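Manganese-binding protein (Chlamydia trachomatis, PDB 6NSI) binds iron(II), manganese(II) and nickel(II), with a preference for iron(II), and delivers them to the membrane permease of the ABC importer YtgABCD. Local coordinates at residues A136-I139 / L140-E144; L179-D182 / A183-V186. All blocks are in the same frame, centred on the assembly; numbering follows the deposited sequence.

Interaction 1: residues A136-I139 / L140-E144; sequences ADQI and LSEME
Gln138 and Glu142, one helical turn apart, join amide to carboxylate: Gln138 NE2 donates to Glu142 OE1 at 2.9 Å with an N-H...O angle of 158°. The Gln138 chain reaches this partner by bending at chi2 (45°), which carries the amide forward, toward the C-terminal end of the helix and Glu142. The acceptor lies close to the amide plane and is met on its anti lone pair, while the two flat groups are twisted 49° against each other. Glu142 OE1 also forms a salt bridge with Arg17 of helix 9-19, so one oxygen serves two donors.

Among the backbone bonds, Leu140 N to Ala136 O and Met143 N to Ile139 O are the shorter, both 2.8 Å. Gln138 O takes two donors: Glu142 N at 3.0 Å, and Ser141 OG, whose hydroxyl folds back onto the previous turn and reaches Gln138 O at 3.0 Å.

The apolar side is built by Ile139 and Met143. Ile139 CG1 lies 4.0 Å from Met143 SD, the two chains crossing at a slant, and both side chains rest on Phe267 of helix 266-280. Ala136, Leu140 and Met143 pack against helix 107-124. These i to i+3 and i to i+4 contacts run along one amphipathic stretch of helix 129-154, with Gln138 on its exposed side and Ile139 and Met143 buried.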
loop_
_atom_site.group_PDB
_atom_site.type_symbol
_atom_site.label_atom_id
_atom_site.label_comp_id
_atom_site.label_asym_id
_atom_site.label_seq_id
_atom_site.Cartn_x
_atom_site.Cartn_y
_atom_site.Cartn_z
ATOM N N ALA A 136 -20.939 -1.525 2.255
ATOM C CA ALA A 136 -20.059 -1.432 1.096
ATOM C C ALA A 136 -20.314 -0.143 0.328
ATOM O O ALA A 136 -19.381 0.609 0.018
ATOM C CB ALA A 136 -20.266 -2.652 0.193
ATOM N N ASP A 137 -21.585 0.128 0.013
ATOM C CA ASP A 137 -21.945 1.374 -0.649
ATOM C C ASP A 137 -21.382 2.570 0.098
ATOM O O ASP A 137 -20.857 3.507 -0.517
ATOM C CB ASP A 137 -23.463 1.492 -0.750
ATOM C CG ASP A 137 -24.067 0.440 -1.643
ATOM O OD1 ASP A 137 -23.311 -0.174 -2.427
ATOM O OD2 ASP A 137 -25.299 0.233 -1.565
ATOM N N GLN A 138 -21.475 2.551 1.427
ATOM C CA GLN A 138 -21.008 3.690 2.206
ATOM C C GLN A 138 -19.492 3.835 2.120
ATOM O O GLN A 138 -18.986 4.915 1.792
ATOM C CB GLN A 138 -21.465 3.559 3.658
ATOM C CG GLN A 138 -21.336 4.851 4.449
ATOM C CD GLN A 138 -21.839 6.077 3.682
ATOM O OE1 GLN A 138 -22.874 6.029 3.007
ATOM N NE2 GLN A 138 -21.110 7.186 3.796
ATOM N N ILE A 139 -18.742 2.763 2.394
ATOM C CA ILE A 139 -17.287 2.914 2.417
ATOM C C ILE A 139 -16.759 3.207 1.016
ATOM O O ILE A 139 -15.837 4.017 0.843
ATOM C CB ILE A 139 -16.606 1.682 3.051
ATOM C CG1 ILE A 139 -15.096 1.934 3.192
ATOM C CG2 ILE A 139 -16.888 0.410 2.268
ATOM C CD1 ILE A 139 -14.783 3.288 3.835
ATOM N N LEU A 140 -17.355 2.588 -0.007
ATOM C CA LEU A 140 -16.908 2.817 -1.378
ATOM C C LEU A 140 -17.075 4.276 -1.795
ATOM O O LEU A 140 -16.211 4.830 -2.486
ATOM C CB LEU A 140 -17.660 1.905 -2.339
ATOM C CG LEU A 140 -17.191 0.450 -2.382
ATOM C CD1 LEU A 140 -18.220 -0.417 -3.142
ATOM C CD2 LEU A 140 -15.814 0.378 -3.012
ATOM N N SER A 141 -18.182 4.914 -1.404
ATOM C CA SER A 141 -18.350 6.323 -1.759
ATOM C C SER A 141 -17.468 7.222 -0.901
ATOM O O SER A 141 -17.056 8.305 -1.344
ATOM C CB SER A 141 -19.813 6.732 -1.624
ATOM O OG SER A 141 -20.189 6.703 -0.265
ATOM N N GLU A 142 -17.175 6.798 0.329
ATOM C CA GLU A 142 -16.219 7.538 1.139
ATOM C C GLU A 142 -14.817 7.457 0.538
ATOM O O GLU A 142 -14.076 8.449 0.538
ATOM C CB GLU A 142 -16.244 7.010 2.572
ATOM C CG GLU A 142 -17.428 7.506 3.396
ATOM C CD GLU A 142 -17.519 6.837 4.761
ATOM O OE1 GLU A 142 -18.637 6.478 5.187
ATOM O OE2 GLU A 142 -16.471 6.656 5.411
ATOM N N MET A 143 -14.454 6.290 -0.012
ATOM C CA MET A 143 -13.138 6.115 -0.627
ATOM C C MET A 143 -13.022 6.887 -1.935
ATOM O O MET A 143 -11.938 7.386 -2.264
ATOM C CB MET A 143 -12.849 4.626 -0.861
ATOM C CG MET A 143 -12.672 3.806 0.403
ATOM S SD MET A 143 -12.585 2.019 0.104
ATOM C CE MET A 143 -10.932 1.875 -0.589
ATOM N N GLU A 144 -14.111 6.996 -2.699
ATOM C CA GLU A 144 -14.073 7.841 -3.885
ATOM C C GLU A 144 -13.852 9.294 -3.499
ATOM O O GLU A 144 -13.079 10.007 -4.150
ATOM C CB GLU A 144 -15.349 7.663 -4.707
ATOM C CG GLU A 144 -15.354 6.325 -5.435
ATOM C CD GLU A 144 -16.687 5.967 -6.071
ATOM O OE1 GLU A 144 -17.703 6.638 -5.768
ATOM O OE2 GLU A 144 -16.714 4.997 -6.866
#

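Interaction 2: residues L179-D182 / A183-V186; sequences LSSD and AERV
Ser181 and Glu184 form a capping box at the start of helix 182-187, with Ser181 as N-cap. Its hydroxyl oxygen accepts from Glu184 N, with Ser181 OG 2.9 Å from that nitrogen and a nearly straight N-H...O angle of 165°. The chi1 of 74° tucks OG between the backbone N and the carbonyl carbon, over the first turn. In return Glu184, extended beyond CG, reaches back so that OE1 accepts from Ser181 N at 3.1 Å. This N-H comes from above the carboxylate plane, 59° out of it. Each residue thus satisfies the other's backbone N-H where no preceding helical turn could do so.

This is the close-packed side. Glu184 OE1 also lies against the buried Ser180, 3.2 Å from its CA, and Ser180 OG is bonded to Thr175 O of the preceding helix. The other carboxylate oxygen, Glu184 OE2, makes a salt bridge with Arg193, which helps to fix the rotation of the group, while Trp190 packs against both Ser180 and Glu184.

On the outer side Asp182, Ala183 and Val186 are exposed, and the side-chain bonds there are less regular, although the backbone bonds Arg185 N to Ser181 O and Val186 N to Asp182 O are sound. Arg185, bent at chi2 and chi3, folds its guanidinium back over the turn, and Ser181 O sits above the centre of one face. Arg185 NH2 forms a salt bridge with Asp182 OD1; the modelled separation is too short to be trusted, so the geometry of this pair is doubtful. Arg185 NH1 is bonded to Arg176 O in helix 172-178, so the arginine ties the two successive helices together. Towards the linking residues the same nitrogen makes a weak, bent bond, Arg185 NH1 lying 2.9 Å from Ser180 O.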
loop_
_atom_site.group_PDB
_atom_site.type_symbol
_atom_site.label_atom_id
_atom_site.label_comp_id
_atom_site.label_asym_id
_atom_site.label_seq_id
_atom_site.Cartn_x
_atom_site.Cartn_y
_atom_site.Cartn_z
ATOM N N LEU A 179 1.039 11.785 -8.720
ATOM C CA LEU A 179 2.173 12.677 -8.894
ATOM C C LEU A 179 2.527 12.885 -10.356
ATOM O O LEU A 179 3.424 13.688 -10.661
ATOM C CB LEU A 179 3.396 12.134 -8.127
ATOM C CG LEU A 179 3.288 12.136 -6.593
ATOM C CD1 LEU A 179 4.592 11.657 -5.942
ATOM C CD2 LEU A 179 2.883 13.495 -6.045
ATOM N N SER A 180 1.844 12.197 -11.267
ATOM C CA SER A 180 2.240 12.142 -12.663
ATOM C C SER A 180 1.102 12.592 -13.561
ATOM O O SER A 180 -0.072 12.458 -13.215
ATOM C CB SER A 180 2.663 10.731 -13.050
ATOM O OG SER A 180 3.510 10.192 -12.029
ATOM N N SER A 181 1.476 13.085 -14.733
ATOM C CA SER A 181 0.546 13.547 -15.752
ATOM C C SER A 181 0.066 12.388 -16.618
ATOM O O SER A 181 0.677 11.313 -16.661
ATOM C CB SER A 181 1.212 14.586 -16.643
ATOM O OG SER A 181 2.125 13.937 -17.519
ATOM N N ASP A 182 -1.040 12.634 -17.328
ATOM C CA ASP A 182 -1.525 11.672 -18.311
ATOM C C ASP A 182 -0.430 11.308 -19.306
ATOM O O ASP A 182 -0.275 10.136 -19.669
ATOM C CB ASP A 182 -2.752 12.237 -19.039
ATOM C CG ASP A 182 -4.025 12.129 -18.210
ATOM O OD1 ASP A 182 -3.916 11.805 -17.011
ATOM O OD2 ASP A 182 -5.131 12.362 -18.747
ATOM N N ALA A 183 0.345 12.303 -19.751
ATOM C CA ALA A 183 1.412 12.039 -20.711
ATOM C C ALA A 183 2.493 11.162 -20.100
ATOM O O ALA A 183 3.020 10.258 -20.761
ATOM C CB ALA A 183 2.018 13.350 -21.201
ATOM N N GLU A 184 2.848 11.426 -18.842
ATOM C CA GLU A 184 3.811 10.575 -18.158
ATOM C C GLU A 184 3.238 9.180 -17.917
ATOM O O GLU A 184 3.966 8.180 -17.985
ATOM C CB GLU A 184 4.233 11.245 -16.849
ATOM C CG GLU A 184 5.143 12.467 -17.028
ATOM C CD GLU A 184 5.132 13.371 -15.807
ATOM O OE1 GLU A 184 4.532 12.968 -14.788
ATOM O OE2 GLU A 184 5.711 14.481 -15.857
ATOM N N ARG A 185 1.935 9.092 -17.657
ATOM C CA ARG A 185 1.294 7.792 -17.502
ATOM C C ARG A 185 1.385 6.975 -18.788
ATOM O O ARG A 185 1.747 5.795 -18.760
ATOM C CB ARG A 185 -0.163 7.983 -17.081
ATOM C CG ARG A 185 -0.661 6.956 -16.075
ATOM C CD ARG A 185 -1.364 7.599 -14.888
ATOM N NE ARG A 185 -2.209 8.722 -15.278
ATOM C CZ ARG A 185 -2.295 9.858 -14.595
ATOM N NH1 ARG A 185 -1.593 10.019 -13.479
ATOM N NH2 ARG A 185 -3.082 10.837 -15.028
ATOM N N VAL A 186 1.071 7.582 -19.936
ATOM C CA VAL A 186 1.067 6.790 -21.167
ATOM C C VAL A 186 2.496 6.468 -21.611
ATOM O O VAL A 186 2.772 5.364 -22.091
ATOM C CB VAL A 186 0.256 7.492 -22.276
ATOM C CG1 VAL A 186 -1.120 7.926 -21.759
ATOM C CG2 VAL A 186 1.001 8.679 -22.830
#

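Interactions 1 and 2 follow one another along the chain and do not touch: their centres are 26 Å apart and their nearest atoms about 15 Å. Both are local contacts, but at different points of a helix. Residues 136-144 lie within the long helix 129-154, where side chains link successive turns, whereas residues 179-186 run from the linking loop into the first turn of helix 182-187, where side chains replace missing turn partners. Both lie away from the iron(III) site formed by His36, His102, His168 and Asp260, and from the sodium site of Ser219 and Asp222, so neither contributes a metal ligand. In both contacts a glutamate also bonds to an arginine outside its segments.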